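Local coordinates for oxidoreductase NdmD (Pseudomonas putida, PDB 6ICM), which oxidises NADH and passes electrons to the N-demethylases NdmA and NdmB in caffeine degradation, here represented by its plant-type [2Fe-2S] ferredoxin domain, at residues 55-60 / 74-79; 47-52 / 82-87; 42-47 / 70-75. All blocks are in the same frame, centred on the assembly; numbering follows the deposited sequence.

Contact 1: residues 55-60 / 74-79; sequences HHDTYL and CVSRCK. With FES (Fe2/s2 (inorganic) cluster), chain K.
The backbone O of Val75 receives ND1 of His56 at 2.8 Å, the shortest polar bond between residues 55-60 and 74-79. The oxygen lies at the imidazole edge, close to its plane, with an N-H...O angle of 153°; as a carbonyl oxygen can only accept, ND1 is the donor. A second bond runs from the backbone N of His56 to OG of Ser76, 3.1 Å and nearly straight at 162°. A chi1 of -63° sets that OG beside its own backbone N. Beside these bonds, toward Asp57 CB, CG2 of Val75 packs 3.5 Å from the backbone O of His56. Asp57 turns its carboxylate back on its own loop: the bond of OD2 to Tyr59 N closes an Asx turn, that to Leu60 N at 2.6 Å extends it to an Asx motif. With an alanine here these two amides would probably lose their shared acceptor and the loop its fixed turn. The guanidinium of Arg77 has CE1 of His56 over one face, while its salt bridge is to Glu54. Cys74 ligates iron FE2 of the [2Fe-2S] ferredoxin-type domain, and directional bonds at the next two residues hold the 55-60 loop against the chain just after it.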
# COMPACT_ATOMS: atom_id res chain seq x y z
N HIS D 55 24.78 -16.55 -53.80
CA HIS D 55 24.34 -16.21 -52.47
C HIS D 55 23.42 -17.30 -51.95
O HIS D 55 22.68 -17.90 -52.72
CB HIS D 55 23.66 -14.85 -52.47
CG HIS D 55 24.46 -13.84 -53.22
ND1 HIS D 55 25.60 -13.28 -52.69
CD2 HIS D 55 24.30 -13.29 -54.44
CE1 HIS D 55 26.12 -12.44 -53.57
NE2 HIS D 55 25.34 -12.42 -54.64
N HIS D 56 23.58 -17.63 -50.66
CA HIS D 56 22.73 -18.56 -49.91
C HIS D 56 22.25 -17.93 -48.63
O HIS D 56 21.82 -18.64 -47.74
CB HIS D 56 23.47 -19.85 -49.57
CG HIS D 56 24.01 -20.57 -50.76
ND1 HIS D 56 25.27 -21.12 -50.77
CD2 HIS D 56 23.47 -20.83 -51.98
CE1 HIS D 56 25.50 -21.68 -51.95
NE2 HIS D 56 24.42 -21.52 -52.70
N ASP D 57 22.32 -16.60 -48.51
CA ASP D 57 21.94 -15.94 -47.28
C ASP D 57 20.48 -15.53 -47.34
O ASP D 57 19.80 -15.64 -48.37
CB ASP D 57 22.81 -14.71 -47.05
CG ASP D 57 22.62 -13.69 -48.14
OD1 ASP D 57 23.14 -13.94 -49.26
OD2 ASP D 57 21.95 -12.65 -47.90
N THR D 58 20.00 -15.05 -46.20
CA THR D 58 18.69 -14.45 -46.06
C THR D 58 18.82 -13.08 -45.42
O THR D 58 17.99 -12.65 -44.61
CB THR D 58 17.75 -15.37 -45.27
OG1 THR D 58 18.33 -15.72 -44.00
CG2 THR D 58 17.44 -16.65 -46.07
N TYR D 59 19.88 -12.37 -45.77
CA TYR D 59 20.11 -11.00 -45.32
C TYR D 59 20.16 -10.01 -46.46
O TYR D 59 19.65 -8.89 -46.33
CB TYR D 59 21.41 -10.93 -44.52
CG TYR D 59 21.77 -9.53 -44.07
CD1 TYR D 59 21.15 -8.95 -42.97
CD2 TYR D 59 22.72 -8.78 -44.75
CE1 TYR D 59 21.47 -7.65 -42.56
CE2 TYR D 59 23.03 -7.50 -44.36
CZ TYR D 59 22.41 -6.93 -43.27
OH TYR D 59 22.76 -5.64 -42.89
N LEU D 60 20.76 -10.36 -47.59
CA LEU D 60 20.93 -9.39 -48.66
C LEU D 60 19.70 -9.32 -49.54
O LEU D 60 19.15 -10.35 -49.95
CB LEU D 60 22.15 -9.72 -49.51
CG LEU D 60 23.46 -9.43 -48.78
CD1 LEU D 60 24.57 -10.23 -49.38
CD2 LEU D 60 23.81 -7.94 -48.82
N CYS D 74 29.75 -16.71 -44.59
CA CYS D 74 29.40 -17.85 -43.76
C CYS D 74 28.64 -18.92 -44.53
O CYS D 74 28.68 -20.08 -44.13
CB CYS D 74 28.57 -17.39 -42.56
SG CYS D 74 26.98 -16.66 -43.02
N VAL D 75 27.95 -18.55 -45.62
CA VAL D 75 27.08 -19.49 -46.31
C VAL D 75 27.19 -19.36 -47.82
O VAL D 75 26.78 -20.26 -48.56
CB VAL D 75 25.61 -19.33 -45.87
CG1 VAL D 75 25.45 -19.50 -44.37
CG2 VAL D 75 25.01 -18.00 -46.34
N SER D 76 27.74 -18.25 -48.31
CA SER D 76 27.83 -18.02 -49.74
C SER D 76 29.22 -18.41 -50.27
O SER D 76 30.17 -18.59 -49.50
CB SER D 76 27.53 -16.56 -50.07
OG SER D 76 26.20 -16.23 -49.72
N ARG D 77 29.32 -18.55 -51.59
CA ARG D 77 30.54 -19.04 -52.23
C ARG D 77 30.75 -18.31 -53.56
O ARG D 77 29.93 -17.49 -53.99
CB ARG D 77 30.49 -20.58 -52.39
CG ARG D 77 30.17 -21.13 -53.79
CD ARG D 77 30.59 -22.62 -53.93
NE ARG D 77 29.63 -23.50 -53.26
CZ ARG D 77 28.53 -24.01 -53.81
NH1 ARG D 77 28.25 -23.80 -55.09
NH2 ARG D 77 27.71 -24.79 -53.08
N CYS D 78 31.89 -18.59 -54.21
CA CYS D 78 32.25 -18.03 -55.50
C CYS D 78 32.36 -19.14 -56.55
O CYS D 78 33.17 -20.05 -56.39
CB CYS D 78 33.58 -17.28 -55.39
SG CYS D 78 34.16 -16.52 -56.92
N LYS D 79 31.56 -19.04 -57.64
CA LYS D 79 31.58 -19.99 -58.78
C LYS D 79 32.61 -19.63 -59.80
O LYS D 79 33.03 -20.48 -60.58
CB LYS D 79 30.28 -20.03 -59.60
CG LYS D 79 29.18 -20.82 -59.00
CD LYS D 79 28.00 -19.99 -59.05
CE LYS D 79 28.40 -19.06 -57.93
NZ LYS D 79 28.62 -19.64 -56.74
FE1 FES K . 25.56 -13.83 -39.57
FE2 FES K . 27.15 -14.67 -42.01
S1 FES K . 27.60 -14.58 -39.87
S2 FES K . 25.09 -13.94 -41.69

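Contact 2: residues 47-52 / 82-87; sequences PVVSGD and KIVLDL
Val49 N donates a hydrogen bond to Val84 O at 2.8 Å, meeting the carbonyl nearly end-on. Two more backbone bonds flank it. Asp86 N donates to Pro47 O at 3.1 Å, approaching from above the carbonyl plane, and the same oxygen also receives a CA-H...O contact from Leu85 CA. On the other side Val84 N reaches Ser50 O at 3.3 Å, again from well above the carbonyl plane, a longer bond. Val49 and Ser50 together face Val84, a classic beta bulge in an antiparallel pairing; in this ferredoxin-type fold it brings the corner after strand 46-48 against the C-terminal strand 82-85, whose Ile83 bonds through its backbone to Leu6 of strand 3-6. Lys82 O is taken up by Ser80 OG. Around the bonds the side chains sort by face. CG2 of Val48 meets CD2 of Leu85 at 4.1 Å, on the side where Val48 also touches Ile71 and Leu53. Ser50 OG lies 3.3 Å from CG2 of Val84, an apolar neighbour. With CG1 of Val49 anti to the backbone N (chi1 -168°), the other branch, CG2, is left beside that N and rests on CB of Asp86 at 3.5 Å, whereas OD1 of Asp86 has a weak, long ion pair with Lys8.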
# COMPACT_ATOMS: atom_id res chain seq x y z
N PRO D 47 32.71 -6.77 -48.43
CA PRO D 47 32.49 -6.18 -49.75
C PRO D 47 33.34 -6.83 -50.82
O PRO D 47 34.43 -7.33 -50.54
CB PRO D 47 32.87 -4.72 -49.51
CG PRO D 47 33.95 -4.81 -48.54
CD PRO D 47 33.67 -5.99 -47.65
N VAL D 48 32.84 -6.83 -52.05
CA VAL D 48 33.48 -7.52 -53.16
C VAL D 48 33.87 -6.48 -54.21
O VAL D 48 33.10 -5.56 -54.50
CB VAL D 48 32.52 -8.57 -53.75
CG1 VAL D 48 33.11 -9.18 -55.00
CG2 VAL D 48 32.20 -9.61 -52.68
N VAL D 49 35.08 -6.63 -54.75
CA VAL D 49 35.51 -5.85 -55.91
C VAL D 49 35.22 -6.59 -57.21
O VAL D 49 34.59 -6.05 -58.12
CB VAL D 49 37.01 -5.48 -55.80
CG1 VAL D 49 37.34 -4.45 -56.84
CG2 VAL D 49 37.32 -4.96 -54.42
N SER D 50 35.67 -7.84 -57.31
CA SER D 50 35.55 -8.63 -58.53
C SER D 50 35.07 -10.03 -58.18
O SER D 50 35.08 -10.45 -57.02
CB SER D 50 36.88 -8.72 -59.27
OG SER D 50 37.67 -9.78 -58.75
N GLY D 51 34.66 -10.77 -59.19
CA GLY D 51 34.31 -12.16 -59.00
C GLY D 51 32.82 -12.38 -59.15
O GLY D 51 32.00 -11.48 -58.92
N ASP D 52 32.47 -13.61 -59.55
CA ASP D 52 31.08 -14.00 -59.79
C ASP D 52 30.60 -14.87 -58.62
O ASP D 52 31.32 -15.78 -58.20
CB ASP D 52 30.92 -14.74 -61.13
CG ASP D 52 30.96 -13.79 -62.35
OD1 ASP D 52 32.07 -13.31 -62.70
OD2 ASP D 52 29.89 -13.54 -62.97
N LYS D 82 38.41 -16.85 -59.20
CA LYS D 82 38.98 -15.88 -58.28
C LYS D 82 37.87 -14.95 -57.80
O LYS D 82 36.86 -14.76 -58.48
CB LYS D 82 40.10 -15.06 -58.94
CG LYS D 82 41.13 -14.53 -57.96
CD LYS D 82 42.06 -13.50 -58.60
CE LYS D 82 43.29 -13.24 -57.73
NZ LYS D 82 44.28 -14.37 -57.80
N ILE D 83 38.08 -14.38 -56.61
CA ILE D 83 37.18 -13.38 -56.03
C ILE D 83 38.03 -12.41 -55.21
O ILE D 83 38.90 -12.84 -54.46
CB ILE D 83 36.08 -14.03 -55.15
CG1 ILE D 83 35.32 -12.97 -54.33
CG2 ILE D 83 36.67 -15.12 -54.24
CD1 ILE D 83 34.28 -13.54 -53.38
N VAL D 84 37.81 -11.11 -55.36
CA VAL D 84 38.61 -10.15 -54.60
C VAL D 84 37.72 -9.41 -53.62
O VAL D 84 36.75 -8.75 -54.02
CB VAL D 84 39.35 -9.17 -55.52
CG1 VAL D 84 40.29 -8.31 -54.69
CG2 VAL D 84 40.13 -9.93 -56.55
N LEU D 85 38.05 -9.52 -52.34
CA LEU D 85 37.34 -8.82 -51.27
C LEU D 85 38.11 -7.57 -50.89
O LEU D 85 39.33 -7.61 -50.74
CB LEU D 85 37.16 -9.70 -50.04
CG LEU D 85 36.81 -11.16 -50.27
CD1 LEU D 85 36.72 -11.81 -48.91
CD2 LEU D 85 35.51 -11.31 -51.03
N ASP D 86 37.38 -6.47 -50.71
CA ASP D 86 37.97 -5.15 -50.51
C ASP D 86 38.26 -4.97 -49.01
O ASP D 86 37.59 -4.22 -48.28
CB ASP D 86 37.04 -4.10 -51.08
CG ASP D 86 37.56 -2.68 -50.92
OD1 ASP D 86 38.77 -2.50 -50.69
OD2 ASP D 86 36.72 -1.75 -51.02
N LEU D 87 39.28 -5.70 -48.55
CA LEU D 87 39.67 -5.72 -47.13
C LEU D 87 41.18 -5.71 -46.89
O LEU D 87 41.95 -6.25 -47.68
CB LEU D 87 39.06 -6.95 -46.44
CG LEU D 87 37.58 -6.87 -46.03
CD1 LEU D 87 37.07 -8.24 -45.70
CD2 LEU D 87 37.35 -5.93 -44.85

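Contact 3: residues 42-47 / 70-75; sequences GTCITP and WIMPCV. With FES (Fe2/s2 (inorganic) cluster), chain K.
Met72 curls over the chain at Ile45 and carries much of the contact between residues 42-47 and 70-75. Its CB lies 4.0 Å from SG of Cys44, and CG packs against the carboxylate carbon of Asp57. Bends at chi2 (-63°) and chi3 (-50°) then fold the chain back, bringing SD within 3.5 Å of CG1 of Ile45 and near its CB. At the tip CE sits 3.5 Å from CA of Gly42 and close to Ile45 N, with sulfide S2 of the cluster also nearby. Ile45 continues the apolar layer: its CD1 comes obliquely onto the Trp70 indole, 3.7 Å from CE3. CZ3 of the same indole touches CB of Pro47. Next along the chain, Thr46 and Ile71 form an antiparallel hydrogen-bonded pair, Thr46 N to Ile71 O and Ile71 N to Thr46 O, both at 3.2 Å, with their side chains on the face opposite Pro47 and Trp70. These run alongside each other, and CG2 of Thr46 reaches CG and CD of the Pro73 ring. CD of Pro73 packs 3.6 Å from SG of Cys44. Cys44 and Cys74 both bind iron FE2; Cys36 and Cys41 are the other two ligands expected from related ferredoxins. One iron is thus held from two distant parts of the chain, and the apolar groups of Met72 and Pro73 beside the Cys44 sulfur probably give that ligand a less polar setting.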
# COMPACT_ATOMS: atom_id res chain seq x y z
N GLY D 42 23.84 -11.09 -40.59
CA GLY D 42 24.47 -10.12 -41.46
C GLY D 42 25.75 -9.49 -40.95
O GLY D 42 26.25 -8.56 -41.59
N THR D 43 26.30 -9.95 -39.82
CA THR D 43 27.48 -9.23 -39.34
C THR D 43 28.69 -9.57 -40.18
O THR D 43 29.56 -8.71 -40.38
CB THR D 43 27.75 -9.49 -37.85
OG1 THR D 43 27.66 -10.88 -37.54
CG2 THR D 43 26.77 -8.70 -36.98
N CYS D 44 28.75 -10.77 -40.72
CA CYS D 44 29.86 -11.11 -41.60
C CYS D 44 29.76 -10.46 -42.95
O CYS D 44 30.49 -10.92 -43.83
CB CYS D 44 29.93 -12.63 -41.78
SG CYS D 44 28.73 -13.28 -42.94
N ILE D 45 28.93 -9.46 -43.24
CA ILE D 45 28.88 -8.93 -44.59
C ILE D 45 30.23 -8.31 -44.90
O ILE D 45 30.84 -7.64 -44.06
CB ILE D 45 27.73 -7.93 -44.76
CG1 ILE D 45 27.48 -7.70 -46.24
CG2 ILE D 45 28.04 -6.61 -44.12
CD1 ILE D 45 26.44 -6.64 -46.49
N THR D 46 30.75 -8.64 -46.07
CA THR D 46 32.04 -8.13 -46.52
C THR D 46 31.87 -7.69 -47.97
O THR D 46 30.96 -8.16 -48.67
CB THR D 46 33.17 -9.16 -46.38
OG1 THR D 46 33.25 -9.96 -47.55
CG2 THR D 46 32.92 -10.08 -45.24
N PRO D 47 32.71 -6.77 -48.43
CA PRO D 47 32.49 -6.18 -49.75
C PRO D 47 33.34 -6.83 -50.82
O PRO D 47 34.43 -7.33 -50.54
CB PRO D 47 32.87 -4.72 -49.51
CG PRO D 47 33.95 -4.81 -48.54
CD PRO D 47 33.67 -5.99 -47.65
N TRP D 70 28.63 -7.30 -52.61
CA TRP D 70 28.57 -7.85 -51.26
C TRP D 70 28.48 -9.37 -51.30
O TRP D 70 28.06 -9.96 -52.29
CB TRP D 70 27.36 -7.35 -50.49
CG TRP D 70 27.19 -5.91 -50.49
CD1 TRP D 70 26.31 -5.18 -51.24
CD2 TRP D 70 27.92 -4.97 -49.70
NE1 TRP D 70 26.45 -3.84 -50.96
CE2 TRP D 70 27.43 -3.69 -50.01
CE3 TRP D 70 28.94 -5.09 -48.76
CZ2 TRP D 70 27.92 -2.53 -49.42
CZ3 TRP D 70 29.42 -3.95 -48.16
CH2 TRP D 70 28.91 -2.68 -48.49
N ILE D 71 28.85 -9.99 -50.18
CA ILE D 71 28.78 -11.43 -50.01
C ILE D 71 28.77 -11.73 -48.52
O ILE D 71 29.40 -11.03 -47.73
CB ILE D 71 29.94 -12.17 -50.73
CG1 ILE D 71 29.68 -13.68 -50.73
CG2 ILE D 71 31.29 -11.90 -50.05
CD1 ILE D 71 30.67 -14.49 -51.47
N MET D 72 28.04 -12.78 -48.14
CA MET D 72 28.02 -13.28 -46.77
C MET D 72 28.85 -14.56 -46.74
O MET D 72 28.38 -15.63 -47.17
CB MET D 72 26.58 -13.56 -46.33
CG MET D 72 25.58 -12.49 -46.79
SD MET D 72 25.88 -10.83 -46.12
CE MET D 72 26.03 -11.26 -44.39
N PRO D 73 30.11 -14.50 -46.28
CA PRO D 73 31.00 -15.66 -46.42
C PRO D 73 30.60 -16.87 -45.60
O PRO D 73 31.09 -17.97 -45.88
CB PRO D 73 32.36 -15.12 -45.97
CG PRO D 73 32.06 -13.84 -45.27
CD PRO D 73 30.84 -13.29 -45.91
N CYS D 74 29.75 -16.71 -44.59
CA CYS D 74 29.40 -17.85 -43.76
C CYS D 74 28.64 -18.92 -44.53
O CYS D 74 28.68 -20.08 -44.13
CB CYS D 74 28.57 -17.39 -42.56
SG CYS D 74 26.98 -16.66 -43.02
N VAL D 75 27.95 -18.55 -45.62
CA VAL D 75 27.08 -19.49 -46.31
C VAL D 75 27.19 -19.36 -47.82
O VAL D 75 26.78 -20.26 -48.56
CB VAL D 75 25.61 -19.33 -45.87
CG1 VAL D 75 25.45 -19.50 -44.37
CG2 VAL D 75 25.01 -18.00 -46.34
FE1 FES K . 25.56 -13.83 -39.57
FE2 FES K . 27.15 -14.67 -42.01
S1 FES K . 27.60 -14.58 -39.87
S2 FES K . 25.09 -13.94 -41.69

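Contact 3 is the buried one of the three, with most of its touching residues in the interior, while contacts 1 and 2 run from buried residues out to the surface. Contacts 1 and 3 share Cys74 and Val75 and both touch the cluster: the first joins a flanking loop by polar bonds, the third adds an apolar layer to a short strand pair. Asp57 and Leu60 of contact 1 pack on Met72 of contact 3. Contact 2, about 11 Å from contact 3 between centres, shares Pro47 and strand 46-48 with it but relies on backbone bonds remote from the iron. Val48 packing on Ile71 joins these two, and Cys78 beside Ile83 links contact 1 to contact 2.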